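Local coordinates for hypothetical protein Atu0120 (Agrobacterium tumefaciens, PDB 2I6H) that is of unknown function but belongs to the DUF924 family of bacterial proteins and adopts an all-helical fold, at residues Gly75-Ala80 and Arg112-Glu117; Gln125-Ser128 and Phe134-Leu137. One frame throughout, in Å; residues are numbered along the deposited sequence. Where two conformers were deposited one is given.

Contact 1: Gly75-Ala80 and Arg112-Glu117; sequences GWLEGA and RFFADE. With CA (calcium ion), chain C.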
ATOM      1  N   GLY A  75      23.649 -20.189  -6.484  1.00 10.33           N
ATOM      2  CA  GLY A  75      24.745 -19.269  -6.764  1.00  9.81           C
ATOM      3  C   GLY A  75      24.300 -17.816  -6.887  1.00  9.06           C
ATOM      4  O   GLY A  75      25.122 -16.900  -6.753  1.00  8.68           O
ATOM      5  N   TRP A  76      23.012 -17.595  -7.161  1.00  8.50           N
ATOM      6  CA  TRP A  76      22.482 -16.221  -7.266  1.00  9.82           C
ATOM      7  C   TRP A  76      22.516 -15.485  -5.929  1.00 10.05           C
ATOM      8  O   TRP A  76      22.408 -14.252  -5.874  1.00 10.68           O
ATOM      9  CB  TRP A  76      21.052 -16.227  -7.853  1.00  9.13           C
ATOM     10  CG  TRP A  76      21.010 -16.607  -9.307  1.00  9.24           C
ATOM     11  CD1 TRP A  76      22.030 -17.175 -10.059  1.00  8.60           C
ATOM     12  CD2 TRP A  76      19.891 -16.473 -10.187  1.00  9.33           C
ATOM     13  NE1 TRP A  76      21.588 -17.411 -11.362  1.00 10.46           N
ATOM     14  CE2 TRP A  76      20.284 -16.980 -11.468  1.00 10.09           C
ATOM     15  CE3 TRP A  76      18.591 -15.981 -10.028  1.00 11.72           C
ATOM     16  CZ2 TRP A  76      19.413 -16.999 -12.566  1.00 11.51           C
ATOM     17  CZ3 TRP A  76      17.719 -15.999 -11.152  1.00  9.44           C
ATOM     18  CH2 TRP A  76      18.148 -16.496 -12.394  1.00  9.27           C
ATOM     19  N   LEU A  77      22.655 -16.241  -4.839  1.00 10.90           N
ATOM     20  CA  LEU A  77      22.821 -15.596  -3.528  1.00  9.23           C
ATOM     21  C   LEU A  77      24.089 -14.714  -3.482  1.00 10.43           C
ATOM     22  O   LEU A  77      24.218 -13.853  -2.610  1.00 10.37           O
ATOM     23  CB  LEU A  77      22.852 -16.642  -2.404  1.00  9.67           C
ATOM     24  CG  LEU A  77      21.472 -17.274  -2.092  1.00 12.59           C
ATOM     25  CD1 LEU A  77      21.673 -18.490  -1.166  1.00 13.31           C
ATOM     26  CD2 LEU A  77      20.458 -16.222  -1.486  1.00 15.95           C
ATOM     27  N   GLU A  78      25.021 -14.934  -4.416  1.00 10.29           N
ATOM     28  CA  GLU A  78      26.255 -14.127  -4.415  1.00 11.49           C
ATOM     29  C   GLU A  78      26.026 -12.626  -4.740  1.00 11.10           C
ATOM     30  O   GLU A  78      26.826 -11.761  -4.303  1.00 11.71           O
ATOM     31  CB  GLU A  78      27.277 -14.752  -5.377  1.00 10.35           C
ATOM     32  CG  GLU A  78      28.576 -13.997  -5.383  1.00 13.56           C
ATOM     33  CD  GLU A  78      29.662 -14.637  -6.277  1.00 13.52           C
ATOM     34  OE1 GLU A  78      29.527 -15.779  -6.753  1.00 11.72           O
ATOM     35  OE2 GLU A  78      30.686 -13.943  -6.493  1.00 12.53           O
ATOM     36  N   GLY A  79      24.970 -12.317  -5.510  1.00 10.60           N
ATOM     37  CA  GLY A  79      24.713 -10.941  -6.004  1.00 10.46           C
ATOM     38  C   GLY A  79      23.425 -10.368  -5.413  1.00 11.16           C
ATOM     39  O   GLY A  79      22.481 -11.118  -5.139  1.00  9.83           O
ATOM     40  N   ALA A  80      23.381  -9.056  -5.217  1.00  9.32           N
ATOM     41  CA  ALA A  80      22.183  -8.443  -4.658  1.00 10.72           C
ATOM     42  C   ALA A  80      21.003  -8.538  -5.623  1.00 10.61           C
ATOM     43  O   ALA A  80      19.915  -8.999  -5.223  1.00 10.71           O
ATOM     44  CB  ALA A  80      22.439  -6.960  -4.237  1.00 10.12           C
ATOM     45  N   ARG A 112      11.916 -18.031   1.927  1.00 10.05           N
ATOM     46  CA  ARG A 112      12.230 -17.499   3.250  0.50 10.55           C
ATOM     47  C   ARG A 112      13.675 -17.787   3.615  1.00 10.45           C
ATOM     48  O   ARG A 112      14.382 -16.936   4.172  1.00  9.57           O
ATOM     49  CB  ARG A 112      11.367 -18.184   4.283  0.50 11.19           C
ATOM     50  CG  ARG A 112      10.002 -17.645   4.361  0.50 11.00           C
ATOM     51  CD  ARG A 112       9.513 -17.817   5.782  0.50 14.51           C
ATOM     52  NE  ARG A 112       9.441 -19.220   6.179  0.50 14.65           N
ATOM     53  CZ  ARG A 112       8.612 -20.107   5.638  0.50 15.29           C
ATOM     54  NH1 ARG A 112       7.811 -19.747   4.658  0.50  8.63           N
ATOM     55  NH2 ARG A 112       8.599 -21.364   6.067  0.50 16.49           N
ATOM     56  N   PHE A 113      14.112 -19.013   3.310  1.00 10.64           N
ATOM     57  CA  PHE A 113      15.473 -19.455   3.596  1.00 11.67           C
ATOM     58  C   PHE A 113      16.443 -18.542   2.808  1.00 11.87           C
ATOM     59  O   PHE A 113      17.450 -18.008   3.355  1.00 12.90           O
ATOM     60  CB  PHE A 113      15.624 -20.919   3.144  1.00 12.78           C
ATOM     61  CG  PHE A 113      17.029 -21.414   3.189  1.00 14.20           C
ATOM     62  CD1 PHE A 113      17.652 -21.660   4.416  1.00 19.50           C
ATOM     63  CD2 PHE A 113      17.757 -21.562   2.028  1.00 17.48           C
ATOM     64  CE1 PHE A 113      19.004 -22.112   4.458  1.00 21.36           C
ATOM     65  CE2 PHE A 113      19.092 -22.009   2.050  1.00 21.70           C
ATOM     66  CZ  PHE A 113      19.719 -22.271   3.278  1.00 19.74           C
ATOM     67  N   PHE A 114      16.133 -18.332   1.527  1.00 11.67           N
ATOM     68  CA  PHE A 114      16.946 -17.437   0.723  1.00 10.74           C
ATOM     69  C   PHE A 114      16.859 -15.972   1.146  1.00 11.23           C
ATOM     70  O   PHE A 114      17.876 -15.272   1.104  1.00  9.95           O
ATOM     71  CB  PHE A 114      16.574 -17.539  -0.740  1.00 11.25           C
ATOM     72  CG  PHE A 114      17.116 -18.784  -1.448  1.00 10.29           C
ATOM     73  CD1 PHE A 114      18.192 -19.536  -0.976  1.00 15.63           C
ATOM     74  CD2 PHE A 114      16.511 -19.168  -2.643  1.00 11.66           C
ATOM     75  CE1 PHE A 114      18.651 -20.712  -1.725  1.00 15.16           C
ATOM     76  CE2 PHE A 114      16.968 -20.289  -3.382  1.00 14.99           C
ATOM     77  CZ  PHE A 114      18.060 -21.035  -2.925  1.00 12.41           C
ATOM     78  N   ALA A 115      15.669 -15.502   1.542  1.00 10.95           N
ATOM     79  CA  ALA A 115      15.519 -14.097   2.017  1.00 11.23           C
ATOM     80  C   ALA A 115      16.441 -13.851   3.227  1.00 11.39           C
ATOM     81  O   ALA A 115      17.188 -12.864   3.280  1.00 10.78           O
ATOM     82  CB  ALA A 115      14.064 -13.767   2.390  1.00 11.56           C
ATOM     83  N   ASP A 116      16.395 -14.779   4.171  1.00 10.56           N
ATOM     84  CA  ASP A 116      17.285 -14.719   5.347  1.00 12.28           C
ATOM     85  C   ASP A 116      18.775 -14.592   4.939  1.00 12.10           C
ATOM     86  O   ASP A 116      19.530 -13.714   5.446  1.00 11.08           O
ATOM     87  CB  ASP A 116      17.087 -15.978   6.200  1.00 12.64           C
ATOM     88  CG  ASP A 116      18.036 -15.999   7.428  1.00 14.49           C
ATOM     89  OD1 ASP A 116      17.880 -15.154   8.348  1.00 14.96           O
ATOM     90  OD2 ASP A 116      18.974 -16.835   7.410  1.00 15.94           O
ATOM     91  N   GLU A 117      19.185 -15.454   4.018  1.00 11.75           N
ATOM     92  CA  GLU A 117      20.576 -15.464   3.549  1.00 12.91           C
ATOM     93  C   GLU A 117      20.939 -14.153   2.825  1.00 12.50           C
ATOM     94  O   GLU A 117      22.014 -13.582   3.052  1.00 11.66           O
ATOM     95  CB  GLU A 117      20.878 -16.688   2.677  1.00 13.65           C
ATOM     96  CG  GLU A 117      22.356 -16.750   2.230  1.00 15.89           C
ATOM     97  CD  GLU A 117      23.382 -16.703   3.393  1.00 21.49           C
ATOM     98  OE1 GLU A 117      23.047 -17.073   4.556  1.00 18.37           O
ATOM     99  OE2 GLU A 117      24.535 -16.286   3.103  1.00 20.84           O
TER
HETATM  100 CA    CA C 501      31.709 -15.543  -8.020  1.00 15.96          CA
HETATM  101  O   HOH W   1      30.246 -14.569  -9.775  1.00 19.57           O
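Leu77 meets Phe114 and Glu117 on one side of the helix 108-120. Its CD1 methyl does most of the touching. Leu77 CD1 lies 3.6 Å from Phe114 CD1 and approaches the ring obliquely. The second methyl sits closer to the helix backbone, with Leu77 CD2 3.8 Å from Phe114 O. The leucine and phenylalanine side chains cross at about a right angle. On the next turn of the helix, Glu117 adds an aliphatic contact, with its CG 3.9 Å from Leu77 CD1. Glu117 CG stands anti to the backbone N (chi1 -177°). The chain then bends at chi2, and the carboxylate pairs through OE2 with Arg121 in a salt bridge. Thus the methylene packs on the leucine while the carboxylate is paired with Arg121, just past the end of its helix.

The arrangement docks the last part of a 3-10 turn, with Trp76, Leu77 and Glu78, onto a helix in an all-helical fold. The turn sits in the loop between helices 51-69 and 80-97, and Gly79 takes the N-cap position of the latter. Glu78 N bonds to Gly75 O at 3.1 Å within the turn. Leu77 O accepts a hydrogen bond from His123 NE2, which ties the turn to the start of helix 123-126 as well. Phe114 also packs on Met87 and Leu90 of helix 80-97. Glu78 points its extended side chain to a calcium ion. Glu78 OE1 binds the calcium ion at 2.5 Å and Glu78 OE2 binds the calcium ion at 2.4 Å, with a water as another ligand.

Contact 2: Gln125-Ser128 and Phe134-Leu137; sequences QAVS and FFYL
Val127 and Phe135 make the apolar part of this contact. Their side chains approach from opposite directions. Both valine methyls converge on one ring atom, with Val127 CG2 3.7 Å and CG1 3.8 Å from Phe135 CE2. CG2 comes in at the edge of the ring, near its plane. Phe135 CG lies anti to its carbonyl carbon (chi1 -71°), which sends the ring toward the valine. The same side chain packs on Ala118 of helix 108-120 and on His123 and Asp124. Val127 and Phe135 are both buried.

These residues bracket the short helix 129-132. The chain runs from Gln125 past Val127 into 129-132, comes back at 134-136 and enters helix 137-140 at Leu137. The contact therefore closes a short local loop between short helices of the all-helical fold. Within that loop Val127 O accepts a hydrogen bond from Arg132 NH2.

The polar part is looser. Gln125 NE2 stands 3.6 Å from Tyr136 OH, too long to count as a hydrogen bond; the amide NE2 is hydrogen-bonded to a residue adjoining one of the segments. The glutamine starts away from the other segment, but its chain bends at chi2 (-56°) and brings the amide back to the tyrosine. Amide and ring planes are only 14° apart, although the two side chains cross at about a right angle. The stronger partner of the phenol is Asp124, whose OD2 is hydrogen-bonded to Tyr136 OH. Tyr136 is buried, and its side chain also touches Ile119 of helix 108-120 and Leu154 and Asn155 of helix 145-155.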
ATOM      1  N   GLN A 125      19.741  -4.007   1.406  1.00 12.89           N
ATOM      2  CA  GLN A 125      20.219  -2.613   1.518  1.00 13.99           C
ATOM      3  C   GLN A 125      20.910  -2.179   0.243  1.00 14.78           C
ATOM      4  O   GLN A 125      21.092  -0.968   0.032  1.00 15.13           O
ATOM      5  CB  GLN A 125      21.170  -2.464   2.713  1.00 14.93           C
ATOM      6  CG  GLN A 125      20.443  -2.637   4.054  1.00 17.20           C
ATOM      7  CD  GLN A 125      19.267  -1.668   4.228  1.00 20.88           C
ATOM      8  OE1 GLN A 125      19.427  -0.434   4.167  1.00 22.60           O
ATOM      9  NE2 GLN A 125      18.082  -2.218   4.448  1.00 22.21           N
ATOM     10  N   ALA A 126      21.302  -3.141  -0.593  1.00 14.17           N
ATOM     11  CA  ALA A 126      22.050  -2.848  -1.825  1.00 15.24           C
ATOM     12  C   ALA A 126      21.137  -2.559  -3.009  1.00 16.27           C
ATOM     13  O   ALA A 126      21.588  -1.929  -3.959  1.00 17.97           O
ATOM     14  CB  ALA A 126      23.050  -3.958  -2.167  1.00 14.81           C
ATOM     15  N   VAL A 127      19.861  -2.958  -2.950  1.00 15.26           N
ATOM     16  CA  VAL A 127      18.915  -2.606  -4.044  1.00 14.54           C
ATOM     17  C   VAL A 127      18.191  -1.295  -3.684  1.00 14.80           C
ATOM     18  O   VAL A 127      18.244  -0.834  -2.533  1.00 14.53           O
ATOM     19  CB  VAL A 127      17.909  -3.782  -4.313  1.00 14.53           C
ATOM     20  CG1 VAL A 127      18.677  -5.112  -4.526  1.00 14.98           C
ATOM     21  CG2 VAL A 127      16.916  -3.922  -3.154  1.00 13.54           C
ATOM     22  N   SER A 128      17.511  -0.696  -4.656  1.00 15.21           N
ATOM     23  CA  SER A 128      16.778   0.534  -4.412  1.00 16.54           C
ATOM     24  C   SER A 128      15.658   0.351  -3.395  1.00 16.18           C
ATOM     25  O   SER A 128      15.138  -0.747  -3.165  1.00 14.01           O
ATOM     26  CB  SER A 128      16.207   1.094  -5.721  1.00 16.70           C
ATOM     27  OG  SER A 128      15.278   0.169  -6.236  1.00 20.87           O
ATOM     28  N   PHE A 134      10.641  -6.683  -1.674  1.00  9.96           N
ATOM     29  CA  PHE A 134      10.648  -8.080  -2.194  1.00 10.13           C
ATOM     30  C   PHE A 134      11.510  -9.086  -1.419  1.00 10.74           C
ATOM     31  O   PHE A 134      11.257 -10.308  -1.488  1.00 11.09           O
ATOM     32  CB  PHE A 134      10.848  -8.074  -3.716  1.00 10.76           C
ATOM     33  CG  PHE A 134       9.780  -7.271  -4.389  1.00  8.66           C
ATOM     34  CD1 PHE A 134       8.485  -7.797  -4.456  1.00  8.76           C
ATOM     35  CD2 PHE A 134      10.004  -5.936  -4.794  1.00 10.49           C
ATOM     36  CE1 PHE A 134       7.419  -7.064  -4.988  1.00 10.30           C
ATOM     37  CE2 PHE A 134       8.915  -5.157  -5.338  1.00 10.21           C
ATOM     38  CZ  PHE A 134       7.631  -5.742  -5.427  1.00 11.41           C
ATOM     39  N   PHE A 135      12.520  -8.584  -0.683  1.00 10.28           N
ATOM     40  CA  PHE A 135      13.286  -9.409   0.248  1.00 10.50           C
ATOM     41  C   PHE A 135      12.502  -9.667   1.555  1.00 10.55           C
ATOM     42  O   PHE A 135      12.873 -10.548   2.329  1.00 10.97           O
ATOM     43  CB  PHE A 135      14.636  -8.723   0.602  1.00 10.77           C
ATOM     44  CG  PHE A 135      15.606  -8.711  -0.524  1.00 11.87           C
ATOM     45  CD1 PHE A 135      16.346  -9.861  -0.842  1.00 13.09           C
ATOM     46  CD2 PHE A 135      15.778  -7.568  -1.303  1.00 12.15           C
ATOM     47  CE1 PHE A 135      17.276  -9.871  -1.937  1.00 11.05           C
ATOM     48  CE2 PHE A 135      16.723  -7.544  -2.371  1.00 13.06           C
ATOM     49  CZ  PHE A 135      17.467  -8.723  -2.694  1.00 12.51           C
ATOM     50  N   TYR A 136      11.441  -8.900   1.811  1.00 10.42           N
ATOM     51  CA  TYR A 136      10.732  -8.966   3.121  1.00  9.65           C
ATOM     52  C   TYR A 136       9.412  -9.723   3.013  1.00 10.66           C
ATOM     53  O   TYR A 136       8.918 -10.318   3.986  1.00  9.85           O
ATOM     54  CB  TYR A 136      10.483  -7.536   3.643  1.00 10.67           C
ATOM     55  CG  TYR A 136      11.743  -6.674   3.713  1.00  9.86           C
ATOM     56  CD1 TYR A 136      13.034  -7.253   3.830  1.00 10.18           C
ATOM     57  CD2 TYR A 136      11.628  -5.275   3.710  1.00  9.91           C
ATOM     58  CE1 TYR A 136      14.180  -6.408   3.912  1.00 11.35           C
ATOM     59  CE2 TYR A 136      12.752  -4.438   3.787  1.00 12.19           C
ATOM     60  CZ  TYR A 136      14.011  -5.014   3.895  1.00 11.12           C
ATOM     61  OH  TYR A 136      15.125  -4.188   3.973  1.00 11.28           O
ATOM     62  N   LEU A 137       8.823  -9.686   1.812  1.00 10.26           N
ATOM     63  CA  LEU A 137       7.537 -10.339   1.596  1.00 10.88           C
ATOM     64  C   LEU A 137       7.528 -11.840   1.982  1.00 11.14           C
ATOM     65  O   LEU A 137       6.496 -12.317   2.482  1.00 11.50           O
ATOM     66  CB  LEU A 137       7.018 -10.111   0.153  1.00 10.48           C
ATOM     67  CG  LEU A 137       6.629  -8.641  -0.132  1.00 11.31           C
ATOM     68  CD1 LEU A 137       6.280  -8.499  -1.610  1.00 13.83           C
ATOM     69  CD2 LEU A 137       5.415  -8.271   0.728  1.00 15.07           C
TER

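From the N terminus, the chain first reaches 75-80, after helix 51-69. Contact 1 opens here and closes its long loop when 112-117 packs back on it; helix 80-97 and the start of helix 108-120 lie between its segments. Contact 2 opens only afterwards, in segment 125-128, and closes a short loop round helix 129-132. The two are in series, neither nested nor crossed, with centres about 11 Å apart. They also touch directly. Ala115 CB is 3.4 Å from Phe135 O, and Ala80 CB is 3.7 Å from Ala126 CB. The start of helix 80-97 and the middle of helix 108-120 thus meet the short-helix region 123-137.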